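Local coordinates for CRISPR-associated protein, Cse2 family (Meiothermus ruber, PDB 3WA8) that probably acts as the small CasB (Cse2) subunit of the type I-E CRISPR Cascade complex, binding G-rich crRNA sequence and stabilising the R-loop, at residues Ser74-Ser79 with Leu151-Asp156; Arg107-Ala112 with Gln181-Ala186; Leu27-Arg32 with Glu40-Val45. One frame throughout, in Å; residues are numbered along the deposited sequence.

Contact 1: Ser74-Ser79 with Leu151-Asp156; sequences STVSSS and LIESQD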
loop_
_atom_site.group_PDB
_atom_site.type_symbol
_atom_site.label_atom_id
_atom_site.label_comp_id
_atom_site.label_asym_id
_atom_site.label_seq_id
_atom_site.Cartn_x
_atom_site.Cartn_y
_atom_site.Cartn_z
ATOM N N SER A 74 8.332 7.652 -1.302
ATOM C CA SER A 74 8.684 8.158 0.023
ATOM C C SER A 74 9.391 7.125 0.852
ATOM O O SER A 74 9.880 7.428 1.936
ATOM C CB SER A 74 7.437 8.572 0.788
ATOM O OG SER A 74 6.824 9.662 0.160
ATOM N N THR A 75 9.455 5.900 0.354
ATOM C CA THR A 75 9.888 4.801 1.201
ATOM C C THR A 75 11.279 4.910 1.812
ATOM O O THR A 75 12.151 5.585 1.312
ATOM C CB THR A 75 9.742 3.434 0.529
ATOM O OG1 THR A 75 9.954 2.431 1.536
ATOM C CG2 THR A 75 10.759 3.262 -0.612
ATOM N N VAL A 76 11.466 4.186 2.894
ATOM C CA VAL A 76 12.697 4.227 3.650
ATOM C C VAL A 76 13.067 2.804 4.084
ATOM O O VAL A 76 14.136 2.579 4.659
ATOM C CB VAL A 76 12.521 5.187 4.864
ATOM C CG1 VAL A 76 13.173 4.655 6.109
ATOM C CG2 VAL A 76 13.037 6.564 4.519
ATOM N N SER A 77 12.185 1.845 3.791
ATOM C CA SER A 77 12.312 0.491 4.326
ATOM C C SER A 77 13.495 -0.245 3.719
ATOM O O SER A 77 13.814 -0.068 2.537
ATOM C CB SER A 77 11.064 -0.314 4.031
ATOM O OG SER A 77 11.298 -1.084 2.863
ATOM N N SER A 78 14.120 -1.094 4.531
ATOM C CA SER A 78 15.231 -1.926 4.074
ATOM C C SER A 78 14.750 -2.933 3.039
ATOM O O SER A 78 15.459 -3.253 2.090
ATOM C CB SER A 78 15.917 -2.614 5.255
ATOM O OG SER A 78 14.974 -2.974 6.242
ATOM N N SER A 79 13.514 -3.385 3.210
ATOM C CA SER A 79 12.891 -4.317 2.293
ATOM C C SER A 79 12.847 -3.807 0.861
ATOM O O SER A 79 12.995 -4.599 -0.065
ATOM C CB SER A 79 11.499 -4.667 2.774
ATOM O OG SER A 79 11.563 -5.247 4.069
ATOM N N LEU A 151 3.680 5.103 9.815
ATOM C CA LEU A 151 3.977 4.380 11.034
ATOM C C LEU A 151 4.745 3.119 10.718
ATOM O O LEU A 151 5.807 2.893 11.294
ATOM C CB LEU A 151 2.730 4.087 11.854
ATOM C CG LEU A 151 2.270 5.240 12.740
ATOM C CD1 LEU A 151 0.990 4.869 13.436
ATOM C CD2 LEU A 151 3.318 5.602 13.743
ATOM N N ILE A 152 4.227 2.324 9.793
ATOM C CA ILE A 152 4.909 1.125 9.352
ATOM C C ILE A 152 6.393 1.355 9.008
ATOM O O ILE A 152 7.251 0.548 9.394
ATOM C CB ILE A 152 4.207 0.528 8.143
ATOM C CG1 ILE A 152 2.830 0.032 8.546
ATOM C CG2 ILE A 152 5.002 -0.620 7.568
ATOM C CD1 ILE A 152 1.880 -0.082 7.406
ATOM N N GLU A 153 6.687 2.455 8.304
ATOM C CA GLU A 153 8.046 2.768 7.820
ATOM C C GLU A 153 8.993 3.158 8.957
ATOM O O GLU A 153 10.200 3.068 8.818
ATOM C CB GLU A 153 8.001 3.876 6.760
ATOM C CG GLU A 153 7.297 3.489 5.441
ATOM C CD GLU A 153 8.251 3.111 4.313
ATOM O OE1 GLU A 153 9.467 3.348 4.432
ATOM O OE2 GLU A 153 7.784 2.601 3.276
ATOM N N SER A 154 8.439 3.581 10.085
ATOM C CA SER A 154 9.219 3.768 11.295
ATOM C C SER A 154 9.859 2.495 11.786
ATOM O O SER A 154 10.934 2.557 12.366
ATOM C CB SER A 154 8.360 4.314 12.429
ATOM O OG SER A 154 8.051 5.669 12.197
ATOM N N GLN A 155 9.195 1.350 11.628
ATOM C CA GLN A 155 9.879 0.092 11.948
ATOM C C GLN A 155 10.717 -0.250 10.753
ATOM O O GLN A 155 10.274 -0.167 9.615
ATOM C CB GLN A 155 8.938 -1.058 12.265
ATOM C CG GLN A 155 8.016 -0.795 13.407
ATOM C CD GLN A 155 8.729 -0.502 14.678
ATOM O OE1 GLN A 155 8.522 0.547 15.284
ATOM N NE2 GLN A 155 9.570 -1.427 15.107
ATOM N N ASP A 156 11.949 -0.626 11.004
ATOM C CA ASP A 156 12.879 -0.704 9.905
ATOM C C ASP A 156 12.603 -1.936 9.029
ATOM O O ASP A 156 12.742 -1.879 7.800
ATOM C CB ASP A 156 14.301 -0.723 10.454
ATOM C CG ASP A 156 15.310 -0.508 9.391
ATOM O OD1 ASP A 156 14.903 -0.165 8.257
ATOM O OD2 ASP A 156 16.508 -0.673 9.692
#
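The carboxylate of Glu153 grips Thr75 and Val76 with one bond from each of its oxygens. Thr75 OG1 donates to Glu153 OE2 at 2.8 Å, meeting the syn lone pair of that oxygen. Val76 N donates to Glu153 OE1 at 2.7 Å, also on the syn side but 24° out of the carboxylate plane. A glutamate suits this place because its chain is long enough to leave the end of helix 141-154 and, bent about its CB-CG bond, to reach a backbone N-H and a side-chain hydroxyl together. Thr75 OG1 lies anti to its backbone N (chi1 -169°), which also brings it within 3.2 Å of Ser77 N as acceptor, with an almost straight N-H...O angle of 169°. The threonine oxygen thus accepts one bond and donates another. With an alanine in place of Glu153, Val76 N and Thr75 OG1 would probably lose their shared acceptor, and the turn would be freer to shift away from the helix end. Farther along, Ser78 OG donates to Asp156 O at 2.9 Å, from above the carbonyl plane rather than on a lone pair. Packing is slight: the CB of Val76 lies 3.6 Å from Glu153 OE1, beside the carboxylate. Ser77, whose small hydroxyl reaches Glu80 N, caps the start of helix 78-82. The Thr75 bond to Ser77 N makes an ST turn, here leading straight into the serine N-cap and fastened to the C-terminal end of helix 141-154.

Contact 2: Arg107-Ala112 with Gln181-Ala186; sequences RTLGHA and QKWARA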
loop_
_atom_site.group_PDB
_atom_site.type_symbol
_atom_site.label_atom_id
_atom_site.label_comp_id
_atom_site.label_asym_id
_atom_site.label_seq_id
_atom_site.Cartn_x
_atom_site.Cartn_y
_atom_site.Cartn_z
ATOM N N ARG A 107 1.183 -11.050 2.194
ATOM C CA ARG A 107 1.375 -10.076 1.141
ATOM C C ARG A 107 0.424 -8.872 1.193
ATOM O O ARG A 107 0.573 -7.940 0.404
ATOM C CB ARG A 107 1.384 -10.771 -0.230
ATOM C CG ARG A 107 2.723 -11.454 -0.532
ATOM C CD ARG A 107 2.756 -12.150 -1.886
ATOM N NE ARG A 107 4.115 -12.565 -2.268
ATOM C CZ ARG A 107 5.013 -11.781 -2.877
ATOM N NH1 ARG A 107 4.710 -10.521 -3.192
ATOM N NH2 ARG A 107 6.223 -12.261 -3.182
ATOM N N THR A 108 -0.500 -8.862 2.150
ATOM C CA THR A 108 -1.474 -7.773 2.283
ATOM C C THR A 108 -1.097 -6.767 3.373
ATOM O O THR A 108 -0.374 -7.093 4.298
ATOM C CB THR A 108 -2.867 -8.311 2.640
ATOM O OG1 THR A 108 -2.924 -8.567 4.052
ATOM C CG2 THR A 108 -3.200 -9.571 1.868
ATOM N N LEU A 109 -1.615 -5.554 3.295
ATOM C CA LEU A 109 -1.188 -4.537 4.238
ATOM C C LEU A 109 -1.592 -4.899 5.679
ATOM O O LEU A 109 -0.948 -4.466 6.662
ATOM C CB LEU A 109 -1.725 -3.168 3.848
ATOM C CG LEU A 109 -0.837 -2.074 4.447
ATOM C CD1 LEU A 109 0.504 -2.068 3.716
ATOM C CD2 LEU A 109 -1.489 -0.681 4.448
ATOM N N GLY A 110 -2.659 -5.685 5.798
ATOM C CA GLY A 110 -3.063 -6.212 7.086
ATOM C C GLY A 110 -1.873 -6.893 7.743
ATOM O O GLY A 110 -1.541 -6.624 8.914
ATOM N N HIS A 111 -1.189 -7.755 6.996
ATOM C CA HIS A 111 -0.032 -8.418 7.590
ATOM C C HIS A 111 1.040 -7.400 8.023
ATOM O O HIS A 111 1.608 -7.530 9.120
ATOM C CB HIS A 111 0.529 -9.518 6.696
ATOM C CG HIS A 111 1.831 -10.081 7.177
ATOM N ND1 HIS A 111 1.909 -11.104 8.095
ATOM C CD2 HIS A 111 3.109 -9.769 6.854
ATOM C CE1 HIS A 111 3.176 -11.402 8.314
ATOM N NE2 HIS A 111 3.925 -10.597 7.580
ATOM N N ALA A 112 1.301 -6.386 7.189
ATOM C CA ALA A 112 2.335 -5.400 7.525
ATOM C C ALA A 112 1.943 -4.703 8.832
ATOM O O ALA A 112 2.781 -4.551 9.739
ATOM C CB ALA A 112 2.553 -4.406 6.403
ATOM N N GLN A 181 -12.303 -7.065 4.598
ATOM C CA GLN A 181 -12.373 -8.390 5.196
ATOM C C GLN A 181 -10.988 -9.016 5.188
ATOM O O GLN A 181 -10.546 -9.570 6.205
ATOM C CB GLN A 181 -13.291 -9.317 4.414
ATOM C CG GLN A 181 -14.716 -9.016 4.527
ATOM C CD GLN A 181 -15.548 -10.007 3.786
ATOM O OE1 GLN A 181 -15.486 -11.208 4.030
ATOM N NE2 GLN A 181 -16.360 -9.512 2.887
ATOM N N LYS A 182 -10.317 -8.931 4.034
ATOM C CA LYS A 182 -9.098 -9.692 3.792
ATOM C C LYS A 182 -8.030 -9.178 4.720
ATOM O O LYS A 182 -7.341 -9.955 5.375
ATOM C CB LYS A 182 -8.641 -9.520 2.347
ATOM C CG LYS A 182 -7.608 -10.545 1.870
ATOM C CD LYS A 182 -6.695 -9.960 0.799
ATOM C CE LYS A 182 -7.417 -9.616 -0.522
ATOM N NZ LYS A 182 -6.608 -8.684 -1.370
ATOM N N TRP A 183 -7.912 -7.857 4.783
ATOM C CA TRP A 183 -6.947 -7.239 5.657
ATOM C C TRP A 183 -7.186 -7.647 7.093
ATOM O O TRP A 183 -6.255 -8.062 7.772
ATOM C CB TRP A 183 -7.005 -5.737 5.510
ATOM C CG TRP A 183 -6.346 -5.272 4.273
ATOM C CD1 TRP A 183 -6.030 -6.024 3.174
ATOM C CD2 TRP A 183 -5.942 -3.943 3.973
ATOM N NE1 TRP A 183 -5.444 -5.246 2.211
ATOM C CE2 TRP A 183 -5.388 -3.961 2.665
ATOM C CE3 TRP A 183 -6.012 -2.729 4.665
ATOM C CZ2 TRP A 183 -4.893 -2.822 2.045
ATOM C CZ3 TRP A 183 -5.514 -1.581 4.046
ATOM C CH2 TRP A 183 -4.957 -1.642 2.745
ATOM N N ALA A 184 -8.433 -7.566 7.547
ATOM C CA ALA A 184 -8.733 -7.842 8.931
ATOM C C ALA A 184 -8.275 -9.248 9.300
ATOM O O ALA A 184 -7.719 -9.494 10.393
ATOM C CB ALA A 184 -10.219 -7.682 9.189
ATOM N N ARG A 185 -8.497 -10.177 8.376
ATOM C CA ARG A 185 -8.202 -11.571 8.650
ATOM C C ARG A 185 -6.720 -11.741 8.690
ATOM O O ARG A 185 -6.228 -12.500 9.497
ATOM C CB ARG A 185 -8.823 -12.509 7.619
ATOM C CG ARG A 185 -10.314 -12.385 7.540
ATOM C CD ARG A 185 -10.906 -13.403 6.640
ATOM N NE ARG A 185 -12.310 -13.091 6.532
ATOM C CZ ARG A 185 -13.258 -13.964 6.244
ATOM N NH1 ARG A 185 -12.953 -15.233 6.004
ATOM N NH2 ARG A 185 -14.519 -13.555 6.209
ATOM N N ALA A 186 -6.008 -11.010 7.846
ATOM C CA ALA A 186 -4.563 -11.107 7.827
ATOM C C ALA A 186 -4.048 -10.622 9.153
ATOM O O ALA A 186 -3.247 -11.294 9.780
ATOM C CB ALA A 186 -3.980 -10.302 6.703
#
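Leu109 lies over one face of the Trp183 indole, with its CB 3.8 Å from the centroid of the six-membered ring and 16° off the ring normal, a CH-pi contact. Gly110 N sits over the same face, 4.0 Å from Trp183 CG, so the first turn of helix 109-119 is laid along the length of the indole. With chi1 at -156° the Leu109 branch swings away from the backbone N and out past CB, until CD2 is 4.0 Å from Trp183 CH2. Thr108 approaches the five-membered ring obliquely, with CB 3.9 Å from Trp183 CD1. Elsewhere the indole N-H is bonded to Asp168 OD2, Trp172 packs edge-to-face with the ring, and Leu133 and Leu134 also touch it. A tryptophan fits because one flat group offers a broad apolar surface together with a single donor, and that donor is satisfied inside the fold.

Cse2 proteins are all-helical, and here the start of helix 109-119 meets the long C-terminal helix 178-197 in a close helix-helix contact made possible by small residues. Gly110 has no side chain to hold the backbones apart, and its CA comes within 3.8 Å of Trp183 O. One turn after Trp183, the lone methyl of Ala186 points at the other helix and rests 3.8 Å from His111 N, also touching Thr108 OG1. Thr108, the N-cap residue, bonds through that hydroxyl to Tyr105 O, while its methyl CG2 meets Lys182 CD at 3.7 Å. The lysine lends only its aliphatic chain here; its ammonium forms a salt bridge with Asp168. The His111 ring leads away from residues 181-186 but stays with the same helix farther on, where ND1 is hydrogen-bonded to Thr190 OG1.

Contact 3: Leu27-Arg32 with Glu40-Val45; sequences LARMRR and EVVPLV
Arg29 and Glu40 form a salt bridge in which Arg29 NH1 lies 2.8 Å from Glu40 OE2. The oxygen sits over a face of the guanidinium, well out of its plane, and the two flat groups are only 17° from parallel, so charge attraction rather than a directed N-H bond joins them. Alongside, the CB of Arg29 packs on Val42 CG2 at 3.5 Å, as the two side chains run past each other in opposite directions. Arg32, one turn later, lays its CG 3.9 Å from Glu40 CD; its NE is more distant from the carboxylate but probably adds to the favourable charge around it.

These pairs brace a helix-loop-helix connection: helix 24-32 ends, a short loop turns back, and the chain regains helix at 43-49 with Val42 as N-cap residue. On the inner side the contact becomes apolar. Met30 carries its CG anti to the carbonyl carbon (chi1 -68°) and stays extended beyond it, so that although its CB points away from the returning chain, its methyl CE reaches Leu44 CD2 at 3.9 Å and Val45 CG2 at 4.2 Å. A long, unbranched methionine suits that span, whereas the compact Val42 fills the nearer place beside Met30 CG. Helix 59-72 lies behind: Ala69 touches Met30, and Tyr66 both packs against Val45 and holds Val42 N through its hydroxyl.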
loop_
_atom_site.group_PDB
_atom_site.type_symbol
_atom_site.label_atom_id
_atom_site.label_comp_id
_atom_site.label_asym_id
_atom_site.label_seq_id
_atom_site.Cartn_x
_atom_site.Cartn_y
_atom_site.Cartn_z
ATOM N N LEU A 27 10.374 11.407 -8.788
ATOM C CA LEU A 27 10.090 11.039 -7.394
ATOM C C LEU A 27 9.641 12.277 -6.606
ATOM O O LEU A 27 8.704 12.208 -5.779
ATOM C CB LEU A 27 11.291 10.343 -6.766
ATOM C CG LEU A 27 11.774 9.127 -7.546
ATOM C CD1 LEU A 27 13.176 8.757 -7.155
ATOM C CD2 LEU A 27 10.845 7.956 -7.330
ATOM N N ALA A 28 10.270 13.416 -6.916
ATOM C CA ALA A 28 9.919 14.667 -6.279
ATOM C C ALA A 28 8.456 14.985 -6.549
ATOM O O ALA A 28 7.724 15.271 -5.607
ATOM C CB ALA A 28 10.831 15.793 -6.730
ATOM N N ARG A 29 8.034 14.890 -7.816
ATOM C CA ARG A 29 6.647 15.108 -8.190
ATOM C C ARG A 29 5.699 14.116 -7.511
ATOM O O ARG A 29 4.703 14.532 -6.867
ATOM C CB ARG A 29 6.471 14.989 -9.666
ATOM C CG ARG A 29 6.975 16.163 -10.426
ATOM C CD ARG A 29 6.377 16.192 -11.843
ATOM N NE ARG A 29 6.128 17.578 -12.108
ATOM C CZ ARG A 29 4.961 18.174 -11.954
ATOM N NH1 ARG A 29 3.877 17.491 -11.624
ATOM N NH2 ARG A 29 4.878 19.467 -12.166
ATOM N N MET A 30 6.028 12.823 -7.629
ATOM C CA MET A 30 5.228 11.749 -7.010
ATOM C C MET A 30 5.010 12.034 -5.523
ATOM O O MET A 30 3.894 11.895 -5.016
ATOM C CB MET A 30 5.879 10.376 -7.192
ATOM C CG MET A 30 5.924 9.846 -8.633
ATOM S SD MET A 30 6.991 8.363 -8.734
ATOM C CE MET A 30 7.115 8.099 -10.493
ATOM N N ARG A 31 6.081 12.478 -4.851
ATOM C CA ARG A 31 6.044 12.820 -3.431
ATOM C C ARG A 31 5.134 14.011 -3.184
ATOM O O ARG A 31 4.279 13.975 -2.298
ATOM C CB ARG A 31 7.444 13.144 -2.940
ATOM C CG ARG A 31 8.137 12.075 -2.137
ATOM C CD ARG A 31 9.532 12.601 -1.854
ATOM N NE ARG A 31 10.526 11.982 -2.710
ATOM C CZ ARG A 31 11.529 12.635 -3.268
ATOM N NH1 ARG A 31 11.662 13.945 -3.116
ATOM N NH2 ARG A 31 12.408 11.985 -4.015
ATOM N N ARG A 32 5.334 15.055 -3.987
ATOM C CA ARG A 32 4.544 16.289 -3.932
ATOM C C ARG A 32 3.027 16.076 -4.119
ATOM O O ARG A 32 2.237 16.742 -3.457
ATOM C CB ARG A 32 5.063 17.291 -4.958
ATOM C CG ARG A 32 4.271 18.560 -4.961
ATOM C CD ARG A 32 5.101 19.785 -5.291
ATOM N NE ARG A 32 4.725 20.888 -4.391
ATOM C CZ ARG A 32 5.030 22.166 -4.616
ATOM N NH1 ARG A 32 5.717 22.495 -5.711
ATOM N NH2 ARG A 32 4.653 23.121 -3.753
ATOM N N GLU A 40 -1.129 16.262 -9.221
ATOM C CA GLU A 40 0.226 16.654 -9.587
ATOM C C GLU A 40 0.706 15.665 -10.646
ATOM O O GLU A 40 1.047 14.519 -10.349
ATOM C CB GLU A 40 1.140 16.595 -8.363
ATOM C CG GLU A 40 2.601 16.693 -8.652
ATOM C CD GLU A 40 3.065 18.114 -8.636
ATOM O OE1 GLU A 40 2.254 18.984 -8.276
ATOM O OE2 GLU A 40 4.234 18.377 -8.987
ATOM N N VAL A 41 0.714 16.099 -11.887
ATOM C CA VAL A 41 0.822 15.172 -12.984
ATOM C C VAL A 41 2.257 14.708 -13.200
ATOM O O VAL A 41 3.176 15.530 -13.200
ATOM C CB VAL A 41 0.278 15.861 -14.213
ATOM C CG1 VAL A 41 0.496 15.039 -15.434
ATOM C CG2 VAL A 41 -1.184 16.152 -13.983
ATOM N N VAL A 42 2.450 13.401 -13.382
ATOM C CA VAL A 42 3.782 12.853 -13.686
ATOM C C VAL A 42 3.784 12.028 -14.985
ATOM O O VAL A 42 3.186 10.928 -15.029
ATOM C CB VAL A 42 4.308 11.951 -12.532
ATOM C CG1 VAL A 42 5.683 11.428 -12.883
ATOM C CG2 VAL A 42 4.346 12.688 -11.210
ATOM N N PRO A 43 4.480 12.512 -16.037
ATOM C CA PRO A 43 4.367 11.885 -17.371
ATOM C C PRO A 43 4.553 10.393 -17.279
ATOM O O PRO A 43 3.742 9.643 -17.799
ATOM C CB PRO A 43 5.509 12.507 -18.161
ATOM C CG PRO A 43 5.693 13.830 -17.561
ATOM C CD PRO A 43 5.417 13.643 -16.056
ATOM N N LEU A 44 5.595 9.969 -16.579
ATOM C CA LEU A 44 5.804 8.556 -16.285
ATOM C C LEU A 44 4.519 7.770 -15.940
ATOM O O LEU A 44 4.188 6.751 -16.580
ATOM C CB LEU A 44 6.795 8.422 -15.130
ATOM C CG LEU A 44 7.504 7.068 -15.089
ATOM C CD1 LEU A 44 8.207 6.774 -16.442
ATOM C CD2 LEU A 44 8.487 7.010 -13.935
ATOM N N VAL A 45 3.804 8.254 -14.929
ATOM C CA VAL A 45 2.585 7.606 -14.453
ATOM C C VAL A 45 1.485 7.730 -15.477
ATOM O O VAL A 45 0.864 6.726 -15.833
ATOM C CB VAL A 45 2.135 8.236 -13.150
ATOM C CG1 VAL A 45 0.745 7.771 -12.785
ATOM C CG2 VAL A 45 3.171 7.931 -12.051
#

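In the fold
Along the chain, contact 3 closes before contacts 1 and 2 open, and the segments of contacts 1 and 2 then alternate, interlacing the middle of the sequence with its C-terminal part. Contact 3 joins helices 24-32 and 43-49, contact 1 helices 78-82 and 141-154, and contact 2 helices 109-119 and 178-197. Centres of contacts 1 and 2 lie about 18 Å apart; those of contacts 1 and 3, about 20 Å apart, touch where Ser74 OG meets Arg31 CG at 3.6 Å. Contacts 2 and 3, centres about 28 Å apart, lie on opposite sides of the chain's centre. Contact 1 does not touch contact 2, although its Ile152 packs on helix 109-119; all three lie within one strand-free helical fold.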